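Side-chain contact in NBS-LRR class disease resistance protein (Oryza sativa subsp. japonica, PDB 6FU9), which probably recognises fungal effectors through an integrated heavy-metal-associated (HMA) domain, as part of a rice intracellular immune receptor: residues A[59-62]-A[63-67]. Numbering follows the deposited sequence.
Sequences LVSA and LRKKV
The last turns of helix 56-66, the second helix of what is probably an HMA domain, bring Val-60 and Arg-64 together one turn apart. CG2 of Val-60 sits over the centre of one face of the Arg-64 guanidinium, with CG2 to CZ at 3.7 Å. With CG beside the backbone N (chi1 -76°), the Arg-64 chain runs extended from CG to NE and lays the planar group over Val-60; a hydrogen bond from NE to the carbonyl of Ala-70 further limits its rotation. On the buried side, CD1 of Leu-59 lies 4.1 Å from CD1 of Leu-63; both leucines also touch Leu-27 of helix 18-29 and Phe-11 of strand 7-12. The backbone is held by i to i+4 bonds, the straightest from Leu-63 N to Leu-59 O at 2.9 Å (164°). Toward the C-terminus, Ala-62 O takes Lys-66 N at 3.0 Å and, weakly, Lys-65 N. CE of Lys-65 folds back to 4.0 Å from OG of Ser-61. This amphipathic helix, with Leu-59, Val-60 and Leu-63 buried and Arg-64, Lys-65 and Lys-66 exposed, fits the βαββαβ ferredoxin-like sandwich of HMA domains, in which two helices cover one face of a four-stranded antiparallel sheet.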
loop_
_atom_site.group_PDB
_atom_site.type_symbol
_atom_site.label_atom_id
_atom_site.label_comp_id
_atom_site.label_asym_id
_atom_site.label_seq_id
_atom_site.Cartn_x
_atom_site.Cartn_y
_atom_site.Cartn_z
ATOM N N LEU A 59 -14.583 4.192 -7.678
ATOM C CA LEU A 59 -13.554 3.270 -8.176
ATOM C C LEU A 59 -13.633 1.899 -7.509
ATOM O O LEU A 59 -13.588 0.853 -8.199
ATOM C CB LEU A 59 -12.178 3.881 -7.949
ATOM C CG LEU A 59 -11.010 2.990 -8.388
ATOM C CD1 LEU A 59 -11.139 2.494 -9.815
ATOM C CD2 LEU A 59 -9.710 3.743 -8.176
ATOM N N VAL A 60 -13.819 1.840 -6.191
ATOM C CA VAL A 60 -13.968 0.566 -5.561
ATOM C C VAL A 60 -15.194 -0.212 -6.032
ATOM O O VAL A 60 -15.146 -1.429 -6.193
ATOM C CB VAL A 60 -13.828 0.640 -4.059
ATOM C CG1 VAL A 60 -15.113 1.190 -3.413
ATOM C CG2 VAL A 60 -13.477 -0.709 -3.474
ATOM N N SER A 61 -16.293 0.489 -6.270
ATOM C CA SER A 61 -17.484 -0.125 -6.796
ATOM C C SER A 61 -17.235 -0.751 -8.166
ATOM O O SER A 61 -17.649 -1.910 -8.452
ATOM C CB SER A 61 -18.629 0.934 -6.823
ATOM O OG SER A 61 -19.736 0.416 -7.467
ATOM N N ALA A 62 -16.551 -0.005 -9.026
ATOM C CA ALA A 62 -16.274 -0.489 -10.370
ATOM C C ALA A 62 -15.371 -1.720 -10.295
ATOM O O ALA A 62 -15.611 -2.716 -11.002
ATOM C CB ALA A 62 -15.632 0.615 -11.207
ATOM N N LEU A 63 -14.373 -1.684 -9.422
ATOM C CA LEU A 63 -13.482 -2.859 -9.265
ATOM C C LEU A 63 -14.232 -4.057 -8.790
ATOM O O LEU A 63 -13.985 -5.210 -9.288
ATOM C CB LEU A 63 -12.322 -2.511 -8.301
ATOM C CG LEU A 63 -11.281 -1.572 -8.868
ATOM C CD1 LEU A 63 -10.411 -0.989 -7.774
ATOM C CD2 LEU A 63 -10.417 -2.223 -9.908
ATOM N N ARG A 64 -15.180 -3.896 -7.881
ATOM C CA ARG A 64 -15.964 -5.005 -7.377
ATOM C C ARG A 64 -16.844 -5.601 -8.467
ATOM O O ARG A 64 -17.079 -6.807 -8.443
ATOM C CB ARG A 64 -16.782 -4.493 -6.171
ATOM C CG ARG A 64 -15.915 -4.343 -4.951
ATOM C CD ARG A 64 -16.635 -3.672 -3.814
ATOM N NE ARG A 64 -15.732 -3.565 -2.665
ATOM C CZ ARG A 64 -15.903 -2.731 -1.623
ATOM N NH1 ARG A 64 -16.867 -1.806 -1.639
ATOM N NH2 ARG A 64 -15.049 -2.749 -0.627
ATOM N N LYS A 65 -17.349 -4.790 -9.392
ATOM C CA LYS A 65 -18.217 -5.295 -10.468
ATOM C C LYS A 65 -17.442 -5.999 -11.554
ATOM O O LYS A 65 -17.943 -6.971 -12.118
ATOM C CB LYS A 65 -19.045 -4.140 -11.082
ATOM C CG LYS A 65 -20.129 -3.637 -10.129
ATOM C CD LYS A 65 -21.093 -2.603 -10.729
ATOM C CE LYS A 65 -20.423 -1.313 -11.028
ATOM N NZ LYS A 65 -21.480 -0.333 -11.412
ATOM N N LYS A 66 -16.206 -5.555 -11.815
ATOM C CA LYS A 66 -15.497 -5.984 -13.003
ATOM C C LYS A 66 -14.281 -6.829 -12.736
ATOM O O LYS A 66 -13.842 -7.577 -13.641
ATOM C CB LYS A 66 -15.122 -4.742 -13.821
ATOM C CG LYS A 66 -16.322 -3.930 -14.286
ATOM C CD LYS A 66 -15.895 -2.587 -14.854
ATOM C CE LYS A 66 -17.025 -1.909 -15.603
ATOM N NZ LYS A 66 -17.305 -2.612 -16.887
ATOM N N VAL A 67 -13.668 -6.737 -11.581
ATOM C CA VAL A 67 -12.382 -7.416 -11.326
ATOM C C VAL A 67 -12.444 -8.421 -10.220
ATOM O O VAL A 67 -11.965 -9.541 -10.421
ATOM C CB VAL A 67 -11.279 -6.376 -11.015
ATOM C CG1 VAL A 67 -9.952 -7.052 -10.660
ATOM C CG2 VAL A 67 -11.108 -5.379 -12.167
#